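Local coordinates for protein imidazoleglycerol-phosphate dehydratase (Staphylococcus aureus subsp. aureus, PDB 2AE8) that catalyses the dehydration of imidazoleglycerol phosphate to imidazoleacetol phosphate, the sixth step of histidine biosynthesis, as a manganese-dependent lyase, at residues 32-37 against 101-106; 44-49 against 77-82; 128-133 against 190-195; 148-153 against 184-189. One frame throughout, in Å; residues are numbered along the deposited sequence.

Interaction 1. Residues 32-37 against 101-106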
loop_
_atom_site.group_PDB
_atom_site.type_symbol
_atom_site.label_atom_id
_atom_site.label_comp_id
_atom_site.label_asym_id
_atom_site.label_seq_id
_atom_site.Cartn_x
_atom_site.Cartn_y
_atom_site.Cartn_z
ATOM N N TYR B 32 -52.550 31.454 4.495
ATOM C CA TYR B 32 -52.794 30.118 3.980
ATOM C C TYR B 32 -52.822 29.177 5.146
ATOM O O TYR B 32 -51.984 29.256 6.055
ATOM C CB TYR B 32 -51.709 29.717 3.001
ATOM C CG TYR B 32 -51.623 30.650 1.834
ATOM C CD1 TYR B 32 -50.777 31.760 1.864
ATOM C CD2 TYR B 32 -52.394 30.432 0.700
ATOM C CE1 TYR B 32 -50.705 32.626 0.779
ATOM C CE2 TYR B 32 -52.321 31.279 -0.384
ATOM C CZ TYR B 32 -51.490 32.368 -0.341
ATOM O OH TYR B 32 -51.437 33.204 -1.427
ATOM N N GLN B 33 -53.792 28.279 5.124
ATOM C CA GLN B 33 -54.157 27.578 6.324
ATOM C C GLN B 33 -54.577 26.182 5.951
ATOM O O GLN B 33 -55.165 25.976 4.892
ATOM C CB GLN B 33 -55.309 28.325 6.978
ATOM C CG GLN B 33 -55.555 28.022 8.421
ATOM C CD GLN B 33 -56.703 28.860 8.962
ATOM O OE1 GLN B 33 -57.824 28.816 8.437
ATOM N NE2 GLN B 33 -56.429 29.636 10.008
ATOM N N LYS B 34 -54.262 25.227 6.821
ATOM C CA LYS B 34 -54.474 23.820 6.543
ATOM C C LYS B 34 -54.642 23.068 7.854
ATOM O O LYS B 34 -53.913 23.314 8.816
ATOM C CB LYS B 34 -53.278 23.263 5.760
ATOM C CG LYS B 34 -53.240 21.755 5.622
ATOM C CD LYS B 34 -53.684 21.283 4.255
ATOM C CE LYS B 34 -52.560 21.408 3.248
ATOM N NZ LYS B 34 -52.967 20.863 1.935
ATOM N N GLN B 35 -55.621 22.166 7.882
ATOM C CA GLN B 35 -55.795 21.229 8.981
ATOM C C GLN B 35 -55.618 19.800 8.466
ATOM O O GLN B 35 -56.288 19.385 7.523
ATOM C CB GLN B 35 -57.163 21.408 9.633
ATOM C CG GLN B 35 -57.279 20.768 11.008
ATOM C CD GLN B 35 -58.535 21.184 11.752
ATOM O OE1 GLN B 35 -58.593 21.104 12.977
ATOM N NE2 GLN B 35 -59.546 21.636 11.015
ATOM N N ARG B 36 -54.707 19.053 9.080
ATOM C CA ARG B 36 -54.392 17.709 8.604
ATOM C C ARG B 36 -54.502 16.718 9.749
ATOM O O ARG B 36 -53.804 16.846 10.755
ATOM C CB ARG B 36 -52.985 17.666 8.004
ATOM C CG ARG B 36 -52.848 16.739 6.809
ATOM C CD ARG B 36 -51.434 16.772 6.265
ATOM N NE ARG B 36 -50.686 15.572 6.623
ATOM C CZ ARG B 36 -50.161 14.725 5.741
ATOM N NH1 ARG B 36 -50.276 14.952 4.435
ATOM N NH2 ARG B 36 -49.509 13.654 6.167
ATOM N N ASN B 37 -55.397 15.743 9.596
ATOM C CA ASN B 37 -55.648 14.761 10.646
ATOM C C ASN B 37 -55.582 13.326 10.127
ATOM O O ASN B 37 -54.525 12.689 10.180
ATOM C CB ASN B 37 -56.993 15.037 11.330
ATOM C CG ASN B 37 -57.210 16.520 11.620
ATOM O OD1 ASN B 37 -58.179 17.117 11.147
ATOM N ND2 ASN B 37 -56.302 17.121 12.382
ATOM N N ILE B 101 -46.247 22.684 5.791
ATOM C CA ILE B 101 -45.532 23.923 5.500
ATOM C C ILE B 101 -45.151 23.982 4.027
ATOM O O ILE B 101 -45.318 25.017 3.399
ATOM C CB ILE B 101 -44.305 24.144 6.418
ATOM C CG1 ILE B 101 -44.766 24.392 7.860
ATOM C CG2 ILE B 101 -43.475 25.322 5.938
ATOM C CD1 ILE B 101 -43.646 24.480 8.872
ATOM N N GLY B 102 -44.657 22.876 3.468
ATOM C CA GLY B 102 -44.317 22.846 2.043
ATOM C C GLY B 102 -45.534 23.120 1.162
ATOM O O GLY B 102 -45.452 23.896 0.205
ATOM N N GLN B 103 -46.656 22.481 1.496
ATOM C CA GLN B 103 -47.905 22.622 0.739
ATOM C C GLN B 103 -48.451 24.056 0.812
ATOM O O GLN B 103 -48.894 24.614 -0.199
ATOM C CB GLN B 103 -48.959 21.629 1.251
ATOM C CG GLN B 103 -48.737 20.190 0.770
ATOM C CD GLN B 103 -49.632 19.174 1.465
ATOM O OE1 GLN B 103 -50.228 19.446 2.511
ATOM N NE2 GLN B 103 -49.700 17.990 0.904
ATOM N N LEU B 104 -48.401 24.654 1.998
ATOM C CA LEU B 104 -48.852 26.041 2.164
ATOM C C LEU B 104 -47.929 27.003 1.438
ATOM O O LEU B 104 -48.386 27.982 0.823
ATOM C CB LEU B 104 -48.979 26.399 3.647
ATOM C CG LEU B 104 -50.051 25.598 4.388
ATOM C CD1 LEU B 104 -49.977 25.924 5.880
ATOM C CD2 LEU B 104 -51.479 25.838 3.812
ATOM N N LEU B 105 -46.625 26.709 1.460
ATOM C CA LEU B 105 -45.674 27.528 0.713
ATOM C C LEU B 105 -45.995 27.512 -0.771
ATOM O O LEU B 105 -45.926 28.550 -1.437
ATOM C CB LEU B 105 -44.217 27.097 0.960
ATOM C CG LEU B 105 -43.572 27.569 2.267
ATOM C CD1 LEU B 105 -42.127 26.986 2.429
ATOM C CD2 LEU B 105 -43.552 29.083 2.324
ATOM N N LEU B 106 -46.347 26.338 -1.287
ATOM C CA LEU B 106 -46.677 26.221 -2.708
ATOM C C LEU B 106 -47.898 27.099 -3.020
ATOM O O LEU B 106 -47.890 27.853 -3.989
ATOM C CB LEU B 106 -46.920 24.767 -3.116
ATOM C CG LEU B 106 -47.263 24.543 -4.599
ATOM C CD1 LEU B 106 -46.231 25.179 -5.560
ATOM C CD2 LEU B 106 -47.448 23.074 -4.907
#

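Interaction 2. Residues 44-49 against 77-82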
loop_
_atom_site.group_PDB
_atom_site.type_symbol
_atom_site.label_atom_id
_atom_site.label_comp_id
_atom_site.label_asym_id
_atom_site.label_seq_id
_atom_site.Cartn_x
_atom_site.Cartn_y
_atom_site.Cartn_z
ATOM N N ASN B 44 -52.939 21.884 12.991
ATOM C CA ASN B 44 -53.587 23.063 12.448
ATOM C C ASN B 44 -52.522 24.121 12.218
ATOM O O ASN B 44 -51.876 24.576 13.165
ATOM C CB ASN B 44 -54.667 23.564 13.407
ATOM C CG ASN B 44 -55.580 24.604 12.779
ATOM O OD1 ASN B 44 -55.406 25.004 11.624
ATOM N ND2 ASN B 44 -56.560 25.060 13.555
ATOM N N ILE B 45 -52.321 24.487 10.958
ATOM C CA ILE B 45 -51.205 25.357 10.608
ATOM C C ILE B 45 -51.625 26.457 9.655
ATOM O O ILE B 45 -52.360 26.211 8.706
ATOM C CB ILE B 45 -50.025 24.546 9.984
ATOM C CG1 ILE B 45 -49.548 23.479 10.968
ATOM C CG2 ILE B 45 -48.880 25.471 9.563
ATOM C CD1 ILE B 45 -48.586 22.442 10.396
ATOM N N SER B 46 -51.141 27.665 9.922
ATOM C CA SER B 46 -51.282 28.768 9.000
ATOM C C SER B 46 -49.942 29.433 8.808
ATOM O O SER B 46 -49.154 29.526 9.744
ATOM C CB SER B 46 -52.285 29.813 9.522
ATOM O OG SER B 46 -51.800 30.448 10.700
ATOM N N ILE B 47 -49.724 29.928 7.597
ATOM C CA ILE B 47 -48.557 30.716 7.268
ATOM C C ILE B 47 -48.996 32.027 6.599
ATOM O O ILE B 47 -50.001 32.053 5.891
ATOM C CB ILE B 47 -47.584 29.903 6.365
ATOM C CG1 ILE B 47 -46.203 30.568 6.296
ATOM C CG2 ILE B 47 -48.177 29.657 4.969
ATOM C CD1 ILE B 47 -45.091 29.620 5.821
ATOM N N SER B 48 -48.241 33.098 6.823
ATOM C CA SER B 48 -48.538 34.392 6.207
ATOM C C SER B 48 -47.282 35.221 5.986
ATOM O O SER B 48 -46.389 35.223 6.834
ATOM C CB SER B 48 -49.524 35.176 7.080
ATOM O OG SER B 48 -49.985 36.312 6.389
ATOM N N ASP B 49 -47.229 35.945 4.864
ATOM C CA ASP B 49 -46.094 36.828 4.560
ATOM C C ASP B 49 -46.340 38.248 5.065
ATOM O O ASP B 49 -46.122 39.229 4.349
ATOM C CB ASP B 49 -45.755 36.834 3.054
ATOM C CG ASP B 49 -44.331 37.366 2.759
ATOM O OD1 ASP B 49 -43.652 37.855 3.692
ATOM O OD2 ASP B 49 -43.879 37.285 1.589
ATOM N N SER B 77 -44.995 34.433 9.001
ATOM C CA SER B 77 -45.608 34.132 10.285
ATOM C C SER B 77 -46.169 32.727 10.273
ATOM O O SER B 77 -46.929 32.354 9.375
ATOM C CB SER B 77 -46.717 35.145 10.605
ATOM O OG SER B 77 -46.248 36.459 10.330
ATOM N N LEU B 78 -45.789 31.952 11.273
ATOM C CA LEU B 78 -46.286 30.602 11.419
ATOM C C LEU B 78 -47.135 30.475 12.659
ATOM O O LEU B 78 -46.758 30.942 13.736
ATOM C CB LEU B 78 -45.121 29.609 11.541
ATOM C CG LEU B 78 -44.704 28.752 10.363
ATOM C CD1 LEU B 78 -43.502 27.901 10.782
ATOM C CD2 LEU B 78 -45.850 27.861 9.902
ATOM N N ASN B 79 -48.276 29.826 12.510
ATOM C CA ASN B 79 -49.044 29.413 13.659
ATOM C C ASN B 79 -49.324 27.935 13.576
ATOM O O ASN B 79 -49.971 27.463 12.646
ATOM C CB ASN B 79 -50.319 30.244 13.809
ATOM C CG ASN B 79 -50.014 31.676 14.178
ATOM O OD1 ASN B 79 -49.920 32.010 15.350
ATOM N ND2 ASN B 79 -49.778 32.512 13.176
ATOM N N ILE B 80 -48.805 27.207 14.554
ATOM C CA ILE B 80 -48.909 25.766 14.545
ATOM C C ILE B 80 -49.543 25.279 15.824
ATOM O O ILE B 80 -49.119 25.630 16.920
ATOM C CB ILE B 80 -47.527 25.085 14.354
ATOM C CG1 ILE B 80 -46.859 25.583 13.061
ATOM C CG2 ILE B 80 -47.679 23.562 14.365
ATOM C CD1 ILE B 80 -45.477 24.997 12.782
ATOM N N GLU B 81 -50.565 24.459 15.663
ATOM C CA GLU B 81 -51.135 23.743 16.777
ATOM C C GLU B 81 -51.161 22.269 16.445
ATOM O O GLU B 81 -51.868 21.840 15.533
ATOM C CB GLU B 81 -52.533 24.279 17.107
ATOM C CG GLU B 81 -52.498 25.494 18.015
ATOM C CD GLU B 81 -52.120 25.142 19.442
ATOM O OE1 GLU B 81 -52.349 23.985 19.851
ATOM O OE2 GLU B 81 -51.594 26.016 20.154
ATOM N N ALA B 82 -50.351 21.504 17.170
ATOM C CA ALA B 82 -50.275 20.064 16.973
ATOM C C ALA B 82 -50.822 19.344 18.198
ATOM O O ALA B 82 -50.639 19.809 19.331
ATOM C CB ALA B 82 -48.846 19.643 16.698
HETATM O O HOH W 1 -49.925 32.337 10.189
#

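Interaction 3. Residues 128-133 against 190-195. With MG (magnesium ion), chain L.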
loop_
_atom_site.group_PDB
_atom_site.type_symbol
_atom_site.label_atom_id
_atom_site.label_comp_id
_atom_site.label_asym_id
_atom_site.label_seq_id
_atom_site.Cartn_x
_atom_site.Cartn_y
_atom_site.Cartn_z
ATOM N N THR B 128 -19.210 26.496 12.990
ATOM C CA THR B 128 -20.005 25.975 11.873
ATOM C C THR B 128 -20.168 27.029 10.800
ATOM O O THR B 128 -20.270 28.225 11.107
ATOM C CB THR B 128 -21.398 25.555 12.367
ATOM O OG1 THR B 128 -21.270 24.366 13.140
ATOM C CG2 THR B 128 -22.366 25.280 11.200
ATOM N N LEU B 129 -20.201 26.590 9.545
ATOM C CA LEU B 129 -20.608 27.453 8.440
ATOM C C LEU B 129 -21.549 26.657 7.536
ATOM O O LEU B 129 -21.201 25.551 7.113
ATOM C CB LEU B 129 -19.392 27.950 7.644
ATOM C CG LEU B 129 -19.684 28.837 6.423
ATOM C CD1 LEU B 129 -20.240 30.219 6.831
ATOM C CD2 LEU B 129 -18.428 28.997 5.600
ATOM N N ALA B 130 -22.747 27.186 7.280
ATOM C CA ALA B 130 -23.650 26.556 6.334
ATOM C C ALA B 130 -23.975 27.462 5.161
ATOM O O ALA B 130 -24.020 28.704 5.305
ATOM C CB ALA B 130 -24.929 26.085 7.022
ATOM N N ARG B 131 -24.191 26.840 4.003
ATOM C CA ARG B 131 -24.693 27.539 2.824
ATOM C C ARG B 131 -25.975 26.868 2.376
ATOM O O ARG B 131 -26.033 25.644 2.244
ATOM C CB ARG B 131 -23.694 27.528 1.662
ATOM C CG ARG B 131 -24.270 28.099 0.353
ATOM C CD ARG B 131 -23.352 27.890 -0.839
ATOM N NE ARG B 131 -23.200 26.470 -1.156
ATOM C CZ ARG B 131 -22.027 25.849 -1.249
ATOM N NH1 ARG B 131 -20.897 26.528 -1.057
ATOM N NH2 ARG B 131 -21.991 24.551 -1.537
ATOM N N VAL B 132 -27.000 27.674 2.117
ATOM C CA VAL B 132 -28.228 27.148 1.519
ATOM C C VAL B 132 -28.572 27.968 0.288
ATOM O O VAL B 132 -28.523 29.204 0.323
ATOM C CB VAL B 132 -29.389 27.095 2.506
ATOM C CG1 VAL B 132 -30.650 26.594 1.806
ATOM C CG2 VAL B 132 -29.024 26.171 3.699
ATOM N N VAL B 133 -28.901 27.259 -0.787
ATOM C CA VAL B 133 -29.260 27.840 -2.077
ATOM C C VAL B 133 -30.677 27.380 -2.368
ATOM O O VAL B 133 -30.936 26.182 -2.389
ATOM C CB VAL B 133 -28.316 27.332 -3.225
ATOM C CG1 VAL B 133 -28.791 27.843 -4.582
ATOM C CG2 VAL B 133 -26.857 27.761 -2.968
ATOM N N ILE B 190 -27.334 22.480 13.006
ATOM C CA ILE B 190 -28.739 22.546 12.669
ATOM C C ILE B 190 -29.239 23.997 12.620
ATOM O O ILE B 190 -29.974 24.381 11.711
ATOM C CB ILE B 190 -29.554 21.726 13.678
ATOM C CG1 ILE B 190 -29.102 20.251 13.608
ATOM C CG2 ILE B 190 -31.044 21.846 13.365
ATOM C CD1 ILE B 190 -29.552 19.401 14.799
ATOM N N GLU B 191 -28.841 24.793 13.602
ATOM C CA GLU B 191 -29.260 26.192 13.651
ATOM C C GLU B 191 -28.777 26.987 12.443
ATOM O O GLU B 191 -29.559 27.717 11.834
ATOM C CB GLU B 191 -28.838 26.848 14.968
ATOM C CG GLU B 191 -29.245 28.299 15.077
ATOM C CD GLU B 191 -29.393 28.771 16.516
ATOM O OE1 GLU B 191 -29.197 27.972 17.458
ATOM O OE2 GLU B 191 -29.709 29.958 16.702
ATOM N N ALA B 192 -27.497 26.865 12.086
ATOM C CA ALA B 192 -26.985 27.520 10.873
ATOM C C ALA B 192 -27.785 27.119 9.629
ATOM O O ALA B 192 -28.106 27.963 8.784
ATOM C CB ALA B 192 -25.474 27.219 10.672
ATOM N N ILE B 193 -28.113 25.831 9.514
ATOM C CA ILE B 193 -28.907 25.339 8.373
ATOM C C ILE B 193 -30.332 25.956 8.348
ATOM O O ILE B 193 -30.798 26.416 7.305
ATOM C CB ILE B 193 -29.005 23.801 8.372
ATOM C CG1 ILE B 193 -27.630 23.158 8.054
ATOM C CG2 ILE B 193 -30.095 23.307 7.379
ATOM C CD1 ILE B 193 -27.602 21.665 8.349
ATOM N N PHE B 194 -31.016 25.950 9.491
ATOM C CA PHE B 194 -32.334 26.598 9.582
ATOM C C PHE B 194 -32.271 28.090 9.291
ATOM O O PHE B 194 -33.108 28.601 8.549
ATOM C CB PHE B 194 -32.999 26.350 10.937
ATOM C CG PHE B 194 -33.847 25.125 10.975
ATOM C CD1 PHE B 194 -35.188 25.183 10.586
ATOM C CD2 PHE B 194 -33.314 23.905 11.398
ATOM C CE1 PHE B 194 -35.996 24.046 10.617
ATOM C CE2 PHE B 194 -34.116 22.735 11.439
ATOM C CZ PHE B 194 -35.471 22.808 11.045
ATOM N N LYS B 195 -31.282 28.786 9.843
ATOM C CA LYS B 195 -31.115 30.209 9.569
ATOM C C LYS B 195 -30.869 30.489 8.082
ATOM O O LYS B 195 -31.512 31.356 7.484
ATOM C CB LYS B 195 -30.005 30.839 10.425
ATOM C CG LYS B 195 -30.338 30.985 11.946
ATOM C CD LYS B 195 -29.218 31.719 12.745
ATOM C CE LYS B 195 -28.896 33.126 12.174
ATOM N NZ LYS B 195 -28.016 33.930 13.103
HETATM MG MG MG L . -30.188 27.815 19.316
#

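Interaction 4. Residues 148-153 against 184-189. With MG (magnesium ion), chain L; MG (magnesium ion), chain T.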
loop_
_atom_site.group_PDB
_atom_site.type_symbol
_atom_site.label_atom_id
_atom_site.label_comp_id
_atom_site.label_asym_id
_atom_site.label_seq_id
_atom_site.Cartn_x
_atom_site.Cartn_y
_atom_site.Cartn_z
ATOM N N LEU B 148 -24.180 15.578 10.380
ATOM C CA LEU B 148 -24.306 16.220 11.683
ATOM C C LEU B 148 -23.499 15.458 12.720
ATOM O O LEU B 148 -23.411 14.235 12.637
ATOM C CB LEU B 148 -25.774 16.309 12.066
ATOM C CG LEU B 148 -26.652 17.021 11.030
ATOM C CD1 LEU B 148 -28.121 16.909 11.413
ATOM C CD2 LEU B 148 -26.252 18.523 10.844
ATOM N N SER B 149 -22.939 16.173 13.700
ATOM C CA SER B 149 -21.939 15.605 14.613
ATOM C C SER B 149 -22.437 14.626 15.668
ATOM O O SER B 149 -21.664 13.798 16.123
ATOM C CB SER B 149 -21.096 16.696 15.271
ATOM O OG SER B 149 -20.500 17.507 14.284
ATOM N N LYS B 150 -23.712 14.702 16.048
ATOM C CA LYS B 150 -24.243 13.844 17.109
ATOM C C LYS B 150 -25.595 13.260 16.686
ATOM O O LYS B 150 -26.263 13.809 15.815
ATOM C CB LYS B 150 -24.359 14.632 18.432
ATOM C CG LYS B 150 -23.034 15.123 19.040
ATOM C CD LYS B 150 -22.225 13.971 19.602
ATOM C CE LYS B 150 -20.876 14.420 20.172
ATOM N NZ LYS B 150 -19.948 14.833 19.077
ATOM N N GLU B 151 -25.985 12.142 17.277
ATOM C CA GLU B 151 -27.224 11.472 16.899
ATOM C C GLU B 151 -28.454 12.182 17.510
ATOM O O GLU B 151 -29.580 12.044 17.016
ATOM C CB GLU B 151 -27.171 9.987 17.330
ATOM C CG GLU B 151 -25.957 9.225 16.748
ATOM C CD GLU B 151 -26.134 7.706 16.742
ATOM O OE1 GLU B 151 -27.077 7.206 17.383
ATOM O OE2 GLU B 151 -25.333 7.005 16.068
ATOM N N LYS B 152 -28.215 12.925 18.589
ATOM C CA LYS B 152 -29.260 13.682 19.277
ATOM C C LYS B 152 -28.782 15.051 19.700
ATOM O O LYS B 152 -27.600 15.236 20.025
ATOM C CB LYS B 152 -29.741 12.934 20.528
ATOM C CG LYS B 152 -30.633 11.699 20.211
ATOM C CD LYS B 152 -31.335 11.164 21.454
ATOM C CE LYS B 152 -31.921 9.766 21.238
ATOM N NZ LYS B 152 -33.288 9.767 20.638
ATOM N N VAL B 153 -29.712 16.009 19.710
ATOM C CA VAL B 153 -29.537 17.244 20.460
ATOM C C VAL B 153 -30.644 17.254 21.503
ATOM O O VAL B 153 -31.837 17.254 21.164
ATOM C CB VAL B 153 -29.610 18.512 19.569
ATOM C CG1 VAL B 153 -28.325 18.676 18.788
ATOM C CG2 VAL B 153 -30.781 18.412 18.603
ATOM N N GLY B 184 -19.060 21.042 13.822
ATOM C CA GLY B 184 -18.384 20.737 15.080
ATOM C C GLY B 184 -19.398 20.529 16.189
ATOM O O GLY B 184 -19.382 19.499 16.848
ATOM N N ASN B 185 -20.264 21.525 16.396
ATOM C CA ASN B 185 -21.344 21.448 17.403
ATOM C C ASN B 185 -22.673 21.247 16.680
ATOM O O ASN B 185 -22.996 22.003 15.768
ATOM C CB ASN B 185 -21.375 22.705 18.300
ATOM C CG ASN B 185 -22.493 22.659 19.336
ATOM O OD1 ASN B 185 -23.641 22.990 19.038
ATOM N ND2 ASN B 185 -22.162 22.246 20.552
ATOM N N THR B 186 -23.408 20.205 17.064
ATOM C CA THR B 186 -24.601 19.773 16.352
ATOM C C THR B 186 -25.732 20.805 16.453
ATOM O O THR B 186 -26.453 21.015 15.491
ATOM C CB THR B 186 -25.092 18.411 16.871
ATOM O OG1 THR B 186 -23.986 17.501 16.900
ATOM C CG2 THR B 186 -26.173 17.830 15.969
ATOM N N HIS B 187 -25.886 21.432 17.622
ATOM C CA HIS B 187 -26.893 22.481 17.790
ATOM C C HIS B 187 -26.600 23.627 16.805
ATOM O O HIS B 187 -27.495 24.091 16.100
ATOM C CB HIS B 187 -26.917 22.981 19.248
ATOM C CG HIS B 187 -28.044 23.917 19.546
ATOM N ND1 HIS B 187 -29.092 23.580 20.381
ATOM C CD2 HIS B 187 -28.305 25.170 19.099
ATOM C CE1 HIS B 187 -29.942 24.592 20.448
ATOM N NE2 HIS B 187 -29.485 25.570 19.685
ATOM N N HIS B 188 -25.334 24.035 16.731
ATOM C CA HIS B 188 -24.889 25.073 15.819
ATOM C C HIS B 188 -25.107 24.671 14.366
ATOM O O HIS B 188 -25.470 25.504 13.524
ATOM C CB HIS B 188 -23.397 25.361 16.023
ATOM C CG HIS B 188 -23.087 26.050 17.310
ATOM N ND1 HIS B 188 -21.799 26.290 17.725
ATOM C CD2 HIS B 188 -23.896 26.538 18.286
ATOM C CE1 HIS B 188 -21.825 26.912 18.893
ATOM N NE2 HIS B 188 -23.086 27.073 19.255
ATOM N N GLU B 189 -24.857 23.392 14.070
ATOM C CA GLU B 189 -24.968 22.885 12.711
ATOM C C GLU B 189 -26.408 23.005 12.222
ATOM O O GLU B 189 -26.672 23.519 11.147
ATOM C CB GLU B 189 -24.522 21.416 12.668
ATOM C CG GLU B 189 -22.996 21.201 12.668
ATOM C CD GLU B 189 -22.597 19.760 13.013
ATOM O OE1 GLU B 189 -23.479 18.881 13.185
ATOM O OE2 GLU B 189 -21.387 19.524 13.173
HETATM MG MG MG L . -30.188 27.815 19.316
HETATM MG MG MG T . -23.829 28.218 20.952
HETATM O O HOH W 2 -20.344 17.609 18.534
HETATM O O HOH W 3 -26.111 28.689 20.052
HETATM O O HOH W 4 -21.936 27.823 22.053
HETATM O O HOH W 5 -22.618 29.913 20.548
#

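Interaction 1. Residues 32-37 against 101-106
Lys34 and Leu104 meet where an outer strand of a four-stranded mixed sheet lies over a helix, a layering that belongs to the beta-alpha-beta sandwich of this enzyme. Strand 32-36 and helix 101-106 run in roughly opposed directions, at 145°, with their axes 8.4 Å apart at closest approach. The apolar part of the contact is made chiefly by one methyl. Leu104 CD2 reaches the strand backbone, 3.6 Å from Gln33 N, and comes as near as 3.7 Å to Lys34 CB; it also lies against Tyr32 CB. The other branch, CD1, faces the carbonyl oxygen of Tyr32 more loosely. Leu104 continues onto Ile45 and Ile47 of the neighbouring strand, so this leucine serves two strands at once. Tyr32 sets out toward the helix, but its CG stands opposite the carbonyl carbon (chi1 -59°), and the ring leads off past Leu104 O, which it meets obliquely, until its hydroxyl reaches a hydrogen-bond partner in Asp111. Lys34 behaves differently. Its CG lies opposite the backbone N (chi1 169°), and bends at the next two torsions carry the chain across the Gln103 side chain at about a right angle. Gln103 is extended beyond CG and presents its amide oxygen to the end of the lysine. There the contact closes with a weak hydrogen bond from Lys34 NZ to Gln103 OE1, 3.1 Å long.

Interaction 2. Residues 44-49 against 77-82
Ser46 and Asn79 form the central hydrogen-bonded pair of two neighbouring antiparallel strands, with Asn44-Glu81 before it and Ser48-Ser77 after it. Each pair exchanges two backbone hydrogen bonds, six in all. The straightest is Asn79 N to Ser46 O, 2.9 Å with 170° at the hydrogen, while Ser48 N to Ser77 O is the most bent, at 141°. Between these pairs lie Ile45-Ile80 and Ile47-Leu78, which are not hydrogen-bonded; here CA-H...O contacts close the gap, as from Ile47 CA to Ser77 O at 3.1 Å. The strands are the two inner members of a mixed four-stranded sheet, one of two in the chain with strand order 1-2-4-3, consistent with a duplicated half-domain. Apolar packing occupies the face carrying the isoleucines. Ile45 lies side by side with Ile80, its pair partner, and with Leu78, diagonally across: its CG1 touches Ile80 CG2 and its CG2 touches Leu78 CD2, each at 3.9 Å. Helices 61-74 and 90-111 cover this face, through residues such as Leu67, Phe70 and Leu104. Polar side chains lie on the face of Ser46 and Asn79. Ser46 OG stands between its own backbone N and carbonyl carbon (chi1 66°), 3.4 Å from Asn79 CB. A water joins the two side chains, lying 2.7 Å from Ser46 OG and accepting from Asn79 ND2 while donating to Ser77 O. Farther along, Glu81 turns away from its strand partner and is hydrogen-bonded to His55 and Asn57.

Interaction 3. Residues 128-133 against 190-195
Thr128 meets Ala192 at the start of a strand lying over the helix that carries part of the metal site, a strand-on-helix layer of the beta-alpha-beta sandwich. The N-to-C directions of strand 128-133 and helix 190-195 differ by 29°. Thr128 offers its methyl: CG2 lies opposite the backbone N, and from there it touches Ala192 CB at 3.7 Å. Its hydroxyl, on the other branch, faces the start of the same helix. Leu129 points the other way and packs on His177 of a neighbouring subunit. Ala130 again points at the helix, and its CB sits 3.9 Å from Ala192 CB. With methyl against methyl the two backbones come close, the CA atoms of Ala130 and Ala192 5.7 Å apart. Ile193 adds to this, and its CG1 branch, opposite the carbonyl carbon, comes within 4.1 Å of Ala130 CB. Arg131 turns away from the helix and forms a salt bridge with Asp179. Val132 is the next residue of the segment to point at the helix. Its CG2 rests 4.0 Å from the carbonyl oxygen of Ile193, and the side chain continues onto Ala196 and Phe197 in the next turn. No hydrogen bond crosses this interface. The helix thus turns Ala192 to the sheet while Glu191, the residue before it, sends its carboxylate away from the strand. Together with His187 and His92 of another subunit, Glu191 holds a magnesium ion, which its OE1 binds at 2.1 Å.

Interaction 4. Residues 148-153 against 184-189
Gly184 lies beside Ser149 at the turn leading into helix 186-205, and a water links its carbonyl oxygen to Lys150 NZ. Asn185 follows as N-cap, its OD1 taking a bond of 3.0 Å from His188 N. Thr186, the first helical residue, packs in two directions: CG2 meets Val153 CG1 at 3.6 Å, whereas OG1 lies against Ser149 CB and Lys150 CB. His187 and His188 then lead to two magnesium ions, binding through NE2 at 2.4 and 2.2 Å respectively. Glu191 of the same chain and His92 of a neighbouring subunit share the ion of His187, while His91 and Glu95 of that subunit, with three waters, share that of His188. Glu189 returns to the loop. Its chain, extended beyond CG, slides past Leu148 in the opposite direction and brings the carboxylate to Ser149. OE1 accepts from Ser149 N at 2.8 Å on its syn lone pair. OE2 has two donors, Ser149 OG in a very short bond of 2.5 Å and Gly184 N, which arrives on the anti side, 17° out of the carboxylate plane. Three bonds hold the carboxylate in its rotation; the two from Ser149 tie the loop to the helix start, and that from Gly184 N braces the turn before it.

Overall arrangement
The four contacts fall into two pairs on opposite sides of the chain's centre. Interactions 1 and 2 have centres 8 Å apart and share one sheet, in which strands 31-36 and 43-48 are neighbours; along the chain, interaction 2 lies within the span bracketed by interaction 1. Interactions 3 and 4, with centres 12 Å apart, both use helix 186-205, and interaction 4 falls within the span of interaction 3. The pairs follow one another in sequence, and 23 to 29 Å separates their centres. Each pair sits with its own sheet and helix, so the two probably occupy corresponding halves of the duplicated fold. Only the second pair includes metal ligands, and its metal sites are completed by another subunit.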